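Local coordinates for D-isomer specific 2-hydroxyacid dehydrogenase family protein (PDB 3HG7) that probably acts as an NAD-dependent oxidoreductase of the D-isomer specific 2-hydroxyacid dehydrogenase family, at residues 5-10 against 29-34; 143-148 against 164-169. The protein carries 1 engineered substitution. All coordinates share one frame; numbering follows the deposited sequence.

Contact 1: 5-10 against 29-34; sequences QRTLLL and HLRILR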
ATOM      1  N   GLN A   5     -22.345  -3.801 -27.636  1.00 36.63           N
ATOM      2  CA  GLN A   5     -22.681  -4.928 -26.682  1.00 33.29           C
ATOM      3  C   GLN A   5     -22.565  -4.691 -25.171  1.00 28.30           C
ATOM      4  O   GLN A   5     -23.598  -4.627 -24.499  1.00 28.45           O
ATOM      5  CB  GLN A   5     -22.123  -6.317 -27.038  1.00 34.15           C
ATOM      6  CG  GLN A   5     -22.999  -7.456 -26.421  1.00 29.70           C
ATOM      7  CD  GLN A   5     -22.229  -8.597 -25.723  1.00 34.55           C
ATOM      8  OE1 GLN A   5     -22.777  -9.690 -25.479  1.00 30.52           O
ATOM      9  NE2 GLN A   5     -20.976  -8.361 -25.413  1.00 29.70           N
ATOM     10  N   ARG A   6     -21.346  -4.652 -24.626  1.00 22.88           N
ATOM     11  CA  ARG A   6     -21.160  -4.064 -23.304  1.00 18.61           C
ATOM     12  C   ARG A   6     -20.410  -2.753 -23.437  1.00 15.54           C
ATOM     13  O   ARG A   6     -19.718  -2.522 -24.433  1.00 15.54           O
ATOM     14  CB  ARG A   6     -20.395  -4.986 -22.346  1.00 17.31           C
ATOM     15  CG  ARG A   6     -21.217  -6.198 -21.855  1.00 11.76           C
ATOM     16  CD  ARG A   6     -20.403  -7.003 -20.862  1.00 15.54           C
ATOM     17  NE  ARG A   6     -21.056  -8.263 -20.474  1.00 12.24           N
ATOM     18  CZ  ARG A   6     -20.881  -9.428 -21.088  1.00 16.75           C
ATOM     19  NH1 ARG A   6     -21.465 -10.525 -20.614  1.00 13.41           N
ATOM     20  NH2 ARG A   6     -20.121  -9.513 -22.170  1.00 13.17           N
ATOM     21  N   THR A   7     -20.550  -1.919 -22.412  1.00 12.51           N
ATOM     22  CA  THR A   7     -19.864  -0.625 -22.327  1.00 10.33           C
ATOM     23  C   THR A   7     -18.977  -0.586 -21.090  1.00  9.80           C
ATOM     24  O   THR A   7     -19.434  -0.931 -20.011  1.00 10.22           O
ATOM     25  CB  THR A   7     -20.892   0.505 -22.260  1.00 10.24           C
ATOM     26  OG1 THR A   7     -21.611   0.567 -23.509  1.00 11.29           O
ATOM     27  CG2 THR A   7     -20.196   1.890 -22.030  1.00 11.02           C
ATOM     28  N   LEU A   8     -17.721  -0.209 -21.283  1.00  9.85           N
ATOM     29  CA  LEU A   8     -16.769   0.037 -20.201  1.00  9.86           C
ATOM     30  C   LEU A   8     -16.638   1.557 -20.081  1.00 10.71           C
ATOM     31  O   LEU A   8     -16.469   2.237 -21.092  1.00 12.25           O
ATOM     32  CB  LEU A   8     -15.402  -0.525 -20.555  1.00  9.64           C
ATOM     33  CG  LEU A   8     -14.192  -0.040 -19.723  1.00 12.45           C
ATOM     34  CD1 LEU A   8     -14.332  -0.430 -18.237  1.00 10.81           C
ATOM     35  CD2 LEU A   8     -12.921  -0.630 -20.305  1.00 10.77           C
ATOM     36  N   LEU A   9     -16.712   2.073 -18.858  1.00 10.71           N
ATOM     37  CA  LEU A   9     -16.405   3.493 -18.630  1.00  9.85           C
ATOM     38  C   LEU A   9     -15.094   3.611 -17.857  1.00  8.53           C
ATOM     39  O   LEU A   9     -14.963   2.981 -16.818  1.00  7.88           O
ATOM     40  CB  LEU A   9     -17.533   4.201 -17.864  1.00 10.99           C
ATOM     41  CG  LEU A   9     -17.290   5.702 -17.533  1.00 11.19           C
ATOM     42  CD1 LEU A   9     -17.142   6.524 -18.811  1.00 12.22           C
ATOM     43  CD2 LEU A   9     -18.490   6.255 -16.728  1.00 12.70           C
ATOM     44  N   LEU A  10     -14.171   4.461 -18.353  1.00  8.71           N
ATOM     45  CA  LEU A  10     -12.876   4.720 -17.708  1.00 10.44           C
ATOM     46  C   LEU A  10     -13.007   6.023 -16.932  1.00 11.13           C
ATOM     47  O   LEU A  10     -13.361   7.041 -17.515  1.00 12.76           O
ATOM     48  CB  LEU A  10     -11.783   4.884 -18.771  1.00 11.93           C
ATOM     49  CG  LEU A  10     -11.552   3.626 -19.624  1.00 11.37           C
ATOM     50  CD1 LEU A  10     -10.535   3.919 -20.672  1.00 13.49           C
ATOM     51  CD2 LEU A  10     -11.043   2.507 -18.704  1.00 13.10           C
ATOM     52  N   HIS A  29     -16.897  -6.676 -28.868  1.00 26.13           N
ATOM     53  CA  HIS A  29     -18.180  -6.428 -28.225  1.00 25.60           C
ATOM     54  C   HIS A  29     -18.024  -5.567 -26.957  1.00 23.01           C
ATOM     55  O   HIS A  29     -18.786  -5.723 -25.992  1.00 22.88           O
ATOM     56  CB  HIS A  29     -18.898  -7.749 -27.870  1.00 27.10           C
ATOM     57  CG  HIS A  29     -18.548  -8.911 -28.762  1.00 30.55           C
ATOM     58  ND1 HIS A  29     -18.960  -8.995 -30.077  1.00 29.23           N
ATOM     59  CD2 HIS A  29     -17.846 -10.043 -28.514  1.00 28.85           C
ATOM     60  CE1 HIS A  29     -18.511 -10.124 -30.604  1.00 30.36           C
ATOM     61  NE2 HIS A  29     -17.829 -10.777 -29.677  1.00 30.36           N
ATOM     62  N   LEU A  30     -17.041  -4.665 -26.951  1.00 20.30           N
ATOM     63  CA  LEU A  30     -16.882  -3.767 -25.805  1.00 18.57           C
ATOM     64  C   LEU A  30     -16.692  -2.330 -26.252  1.00 17.52           C
ATOM     65  O   LEU A  30     -15.680  -2.015 -26.857  1.00 18.04           O
ATOM     66  CB  LEU A  30     -15.700  -4.181 -24.936  1.00 18.18           C
ATOM     67  CG  LEU A  30     -15.495  -3.352 -23.660  1.00 14.60           C
ATOM     68  CD1 LEU A  30     -16.679  -3.515 -22.705  1.00 18.30           C
ATOM     69  CD2 LEU A  30     -14.193  -3.702 -22.963  1.00 17.89           C
ATOM     70  N   ARG A  31     -17.668  -1.474 -25.965  1.00 17.19           N
ATOM     71  CA  ARG A  31     -17.515  -0.026 -26.235  1.00 17.95           C
ATOM     72  C   ARG A  31     -16.760   0.594 -25.052  1.00 17.60           C
ATOM     73  O   ARG A  31     -17.178   0.426 -23.905  1.00 18.42           O
ATOM     74  CB  ARG A  31     -18.875   0.648 -26.398  1.00 19.11           C
ATOM     75  CG  ARG A  31     -18.795   2.141 -26.712  1.00 22.75           C
ATOM     76  CD  ARG A  31     -20.169   2.799 -26.911  1.00 21.05           C
ATOM     77  NE  ARG A  31     -21.095   2.597 -25.791  1.00 23.03           N
ATOM     78  CZ  ARG A  31     -22.028   3.472 -25.413  1.00 22.21           C
ATOM     79  NH1 ARG A  31     -22.153   4.646 -26.042  1.00 23.64           N
ATOM     80  NH2 ARG A  31     -22.827   3.190 -24.391  1.00 23.07           N
ATOM     81  N   ILE A  32     -15.688   1.328 -25.340  1.00 16.02           N
ATOM     82  CA  ILE A  32     -14.840   1.926 -24.305  1.00 16.53           C
ATOM     83  C   ILE A  32     -15.083   3.423 -24.270  1.00 16.23           C
ATOM     84  O   ILE A  32     -14.858   4.125 -25.267  1.00 17.04           O
ATOM     85  CB  ILE A  32     -13.345   1.616 -24.533  1.00 17.87           C
ATOM     86  CG1 ILE A  32     -13.124   0.101 -24.439  1.00 18.82           C
ATOM     87  CG2 ILE A  32     -12.472   2.382 -23.538  1.00 17.71           C
ATOM     88  CD1 ILE A  32     -11.752  -0.358 -24.939  1.00 21.78           C
ATOM     89  N   LEU A  33     -15.599   3.892 -23.145  1.00 15.28           N
ATOM     90  CA  LEU A  33     -15.959   5.293 -23.005  1.00 15.49           C
ATOM     91  C   LEU A  33     -15.040   5.850 -21.972  1.00 15.19           C
ATOM     92  O   LEU A  33     -14.494   5.097 -21.159  1.00 14.26           O
ATOM     93  CB  LEU A  33     -17.404   5.458 -22.537  1.00 15.75           C
ATOM     94  CG  LEU A  33     -18.519   4.955 -23.456  1.00 17.52           C
ATOM     95  CD1 LEU A  33     -19.880   5.376 -22.873  1.00 17.15           C
ATOM     96  CD2 LEU A  33     -18.349   5.519 -24.856  1.00 16.20           C
ATOM     97  N   ARG A  34     -14.862   7.168 -22.006  1.00 14.98           N
ATOM     98  CA  ARG A  34     -13.923   7.763 -21.090  1.00 14.85           C
ATOM     99  C   ARG A  34     -14.531   9.038 -20.514  1.00 14.02           C
ATOM    100  O   ARG A  34     -15.136   9.830 -21.248  1.00 13.26           O
ATOM    101  CB  ARG A  34     -12.633   8.055 -21.865  1.00 16.20           C
ATOM    102  CG  ARG A  34     -11.651   8.928 -21.197  1.00 13.26           C
ATOM    103  CD  ARG A  34     -10.401   9.037 -22.079  1.00 16.55           C
ATOM    104  NE  ARG A  34      -9.548  10.120 -21.653  1.00 15.72           N
ATOM    105  CZ  ARG A  34      -8.461  10.539 -22.298  1.00 16.35           C
ATOM    106  NH1 ARG A  34      -8.061   9.922 -23.404  1.00 16.26           N
ATOM    107  NH2 ARG A  34      -7.750  11.548 -21.803  1.00 17.75           N
TER
HETATM  108  O   HOH W   1     -18.693  -7.446 -23.644  1.00 19.11           O
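Arg31 lays its side chain alongside Thr7, both running the same way off one face of the sheet, and the edge of its guanidinium closes on the threonine hydroxyl. NE and NH2 both donate to Thr7 OG1, NH2 from 3.0 Å, with the oxygen in the guanidinium plane. The arginine chain is extended as far as CD and then bends (chi3 55°), which swings the group back onto the hydroxyl. Leu33 CD1 lies over the centre of one guanidinium face, 3.8 Å above it, and also reaches Thr7 CG2 at 3.6 Å; Glu47 forms a salt bridge with the same NH2. On the opposite face of the sheet, Leu30 CD1 packs 3.9 Å from Leu8 CB, and Leu10 CD1 meets Ile32 CG2 at 3.8 Å. Between the faces runs a regular parallel ladder, including Leu8 N to Arg31 O at 2.8 Å. At its start His29 O takes the amide of Arg6, a weak bond from Gln5 NE2 and a water that also binds Arg6 NH2. Strand 30-34 is an edge strand, joined to 6-11 through helix 15-24 in a beta-alpha-beta unit; Leu22 of that helix covers Leu8 and Ile32, helix 286-301 covers Leu8 and Leu30, and strand 50-53 flanks 6-11.

Contact 2: 143-148 against 164-169; sequences LLILGT and MKVLGV. Engineered in segment 164-169: Val169 (natural residue Ile).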
ATOM      1  N   LEU A 143      15.409  -8.062  10.032  1.00 16.28           N
ATOM      2  CA  LEU A 143      14.221  -7.447   9.441  1.00 16.37           C
ATOM      3  C   LEU A 143      13.023  -8.197  10.002  1.00 17.43           C
ATOM      4  O   LEU A 143      12.965  -9.403   9.865  1.00 17.03           O
ATOM      5  CB  LEU A 143      14.254  -7.589   7.913  1.00 16.15           C
ATOM      6  CG  LEU A 143      13.102  -7.002   7.083  1.00 14.93           C
ATOM      7  CD1 LEU A 143      12.817  -5.547   7.451  1.00 15.92           C
ATOM      8  CD2 LEU A 143      13.348  -7.115   5.567  1.00 16.32           C
ATOM      9  N   LEU A 144      12.109  -7.485  10.664  1.00 18.11           N
ATOM     10  CA  LEU A 144      10.783  -8.019  11.015  1.00 18.39           C
ATOM     11  C   LEU A 144       9.722  -7.461  10.070  1.00 17.78           C
ATOM     12  O   LEU A 144       9.593  -6.230   9.945  1.00 17.51           O
ATOM     13  CB  LEU A 144      10.401  -7.598  12.430  1.00 19.16           C
ATOM     14  CG  LEU A 144       9.035  -8.091  12.900  1.00 26.05           C
ATOM     15  CD1 LEU A 144       8.937  -9.611  12.754  1.00 19.88           C
ATOM     16  CD2 LEU A 144       8.758  -7.647  14.319  1.00 19.61           C
ATOM     17  N   ILE A 145       8.945  -8.343   9.441  1.00 18.60           N
ATOM     18  CA  ILE A 145       7.859  -7.921   8.552  1.00 19.04           C
ATOM     19  C   ILE A 145       6.522  -8.450   9.087  1.00 21.51           C
ATOM     20  O   ILE A 145       6.399  -9.649   9.400  1.00 22.38           O
ATOM     21  CB  ILE A 145       8.067  -8.407   7.094  1.00 18.18           C
ATOM     22  CG1 ILE A 145       9.440  -7.975   6.568  1.00 21.24           C
ATOM     23  CG2 ILE A 145       6.904  -7.916   6.183  1.00 20.75           C
ATOM     24  CD1 ILE A 145       9.801  -8.538   5.182  1.00 19.49           C
ATOM     25  N   LEU A 146       5.565  -7.536   9.236  1.00 22.04           N
ATOM     26  CA  LEU A 146       4.183  -7.859   9.593  1.00 23.28           C
ATOM     27  C   LEU A 146       3.362  -7.915   8.320  1.00 24.20           C
ATOM     28  O   LEU A 146       3.101  -6.901   7.676  1.00 24.97           O
ATOM     29  CB  LEU A 146       3.596  -6.820  10.556  1.00 23.40           C
ATOM     30  CG  LEU A 146       4.466  -6.313  11.703  1.00 29.84           C
ATOM     31  CD1 LEU A 146       3.592  -5.545  12.669  1.00 24.22           C
ATOM     32  CD2 LEU A 146       5.177  -7.447  12.418  1.00 24.28           C
ATOM     33  N   GLY A 147       2.970  -9.123   7.953  1.00 25.06           N
ATOM     34  CA  GLY A 147       2.237  -9.353   6.717  1.00 25.67           C
ATOM     35  C   GLY A 147       3.092 -10.240   5.840  1.00 26.17           C
ATOM     36  O   GLY A 147       4.246  -9.916   5.549  1.00 26.18           O
ATOM     37  N   THR A 148       2.519 -11.356   5.408  1.00 26.51           N
ATOM     38  CA  THR A 148       3.283 -12.396   4.740  1.00 27.11           C
ATOM     39  C   THR A 148       2.804 -12.694   3.329  1.00 26.37           C
ATOM     40  O   THR A 148       3.167 -13.730   2.747  1.00 26.60           O
ATOM     41  CB  THR A 148       3.250 -13.694   5.574  1.00 28.18           C
ATOM     42  OG1 THR A 148       3.061 -14.815   4.705  1.00 43.40           O
ATOM     43  CG2 THR A 148       2.082 -13.642   6.532  1.00 43.14           C
ATOM     44  N   MET A 164      20.384  -9.803   5.601  1.00 15.15           N
ATOM     45  CA  MET A 164      19.602  -9.647   6.833  1.00 15.26           C
ATOM     46  C   MET A 164      18.982 -10.978   7.268  1.00 17.15           C
ATOM     47  O   MET A 164      18.711 -11.839   6.432  1.00 17.40           O
ATOM     48  CB  MET A 164      18.485  -8.615   6.620  1.00 14.37           C
ATOM     49  CG  MET A 164      19.006  -7.176   6.567  1.00  8.46           C
ATOM     50  SD  MET A 164      17.806  -5.976   6.049  1.00 11.84           S
ATOM     51  CE  MET A 164      17.192  -5.374   7.633  1.00  4.52           C
ATOM     52  N   LYS A 165      18.743 -11.119   8.571  1.00 18.64           N
ATOM     53  CA  LYS A 165      17.852 -12.139   9.095  1.00 21.26           C
ATOM     54  C   LYS A 165      16.449 -11.627   8.817  1.00 21.29           C
ATOM     55  O   LYS A 165      16.205 -10.411   8.919  1.00 20.94           O
ATOM     56  CB  LYS A 165      18.049 -12.344  10.604  1.00 23.18           C
ATOM     57  CG  LYS A 165      19.392 -12.986  10.985  1.00 39.57           C
ATOM     58  CD  LYS A 165      19.390 -13.690  12.380  1.00 26.53           C
ATOM     59  CE  LYS A 165      18.066 -14.451  12.734  1.00 39.81           C
ATOM     60  NZ  LYS A 165      17.406 -15.259  11.643  1.00 27.83           N
ATOM     61  N   VAL A 166      15.543 -12.532   8.430  1.00 21.03           N
ATOM     62  CA  VAL A 166      14.165 -12.125   8.099  1.00 22.02           C
ATOM     63  C   VAL A 166      13.127 -12.946   8.854  1.00 22.48           C
ATOM     64  O   VAL A 166      13.006 -14.170   8.651  1.00 22.18           O
ATOM     65  CB  VAL A 166      13.861 -12.095   6.561  1.00 21.59           C
ATOM     66  CG1 VAL A 166      12.500 -11.494   6.319  1.00 15.37           C
ATOM     67  CG2 VAL A 166      14.904 -11.235   5.800  1.00 15.13           C
ATOM     68  N   LEU A 167      12.408 -12.258   9.741  1.00 21.73           N
ATOM     69  CA  LEU A 167      11.344 -12.866  10.518  1.00 21.07           C
ATOM     70  C   LEU A 167      10.010 -12.278  10.091  1.00 20.93           C
ATOM     71  O   LEU A 167       9.898 -11.068   9.867  1.00 18.64           O
ATOM     72  CB  LEU A 167      11.524 -12.591  12.002  1.00 21.88           C
ATOM     73  CG  LEU A 167      12.832 -12.946  12.711  1.00 14.02           C
ATOM     74  CD1 LEU A 167      12.761 -12.512  14.166  1.00 22.31           C
ATOM     75  CD2 LEU A 167      13.192 -14.424  12.611  1.00 21.97           C
ATOM     76  N   GLY A 168       8.999 -13.135  10.010  1.00 22.32           N
ATOM     77  CA  GLY A 168       7.663 -12.690   9.612  1.00 24.14           C
ATOM     78  C   GLY A 168       6.644 -12.901  10.706  1.00 26.07           C
ATOM     79  O   GLY A 168       6.802 -13.780  11.556  1.00 26.64           O
ATOM     80  N   VAL A 169       5.586 -12.097  10.667  1.00 27.33           N
ATOM     81  CA  VAL A 169       4.467 -12.202  11.599  1.00 28.33           C
ATOM     82  C   VAL A 169       3.161 -12.228  10.794  1.00 30.17           C
ATOM     83  O   VAL A 169       3.054 -11.573   9.746  1.00 29.27           O
ATOM     84  CB  VAL A 169       4.520 -11.074  12.667  1.00 27.72           C
ATOM     85  CG1 VAL A 169       3.157 -10.846  13.313  1.00 26.62           C
ATOM     86  CG2 VAL A 169       5.549 -11.427  13.729  1.00 26.33           C
TER
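Leu143 lies near the start of the first strand (142-146) of a Rossmann-type beta-alpha-beta unit, with Leu143 N bonded to Lys165 O at 2.7 Å and its CB touched by Met164 CE at 3.7 Å; a bend at the methionine's last torsion (chi3 95°) brings that methyl in. The carbonyl of Leu143 then receives Leu167 N almost head-on. Leu144 has CG opposite its own amide nitrogen (chi1 180°), a setting that carries CD1 over the neighbouring strand, near Leu167 CB and 4.0 Å from Val169 CG2. Ile145 turns to the other face, where helix 150-161 lies; its side chain crosses that of Val166 at a slant, Ile145 CD1 coming 4.2 Å from Val166 CG1, and Ala156 of the helix touches both residues. Across from it is Gly168, whose CA approaches Ile145 O at 3.3 Å in a CA-H...O contact. Leu146 returns to the face of Leu144 and runs side by side with the engineered Val169, under Leu188 of helix 188-193. Gly147, probably the first glycine of a GxGxxG dinucleotide-binding motif, begins the turn into helix 150-161. Gly147 N supplies the last rung, 3.0 Å from Val169 O, the same oxygen that Thr148 CG2 approaches at 3.9 Å.

Both contacts join the two strands of a parallel beta-alpha-beta unit, but in separate sheets: their centres lie 43 Å apart, on opposite sides of the chain's centre. Contact 1 involves an outermost strand of the five-stranded sheet and is only partly buried, so hydrophobic packing is mixed with an arginine-threonine hydrogen bond across the strands, arginines paired with acidic residues outside them, and a bridging water. Contact 2 lies in the interior of the seven-stranded sheet of the NAD-binding domain, with strand 181-183 beyond 165-169 and strand 197-200 beyond 142-146. Its side chains meet one another through apolar groups, and the hydrogen bonds between the two segments are all backbone to backbone. The glycine-rich turn that begins at Gly147 would be expected to face the dinucleotide.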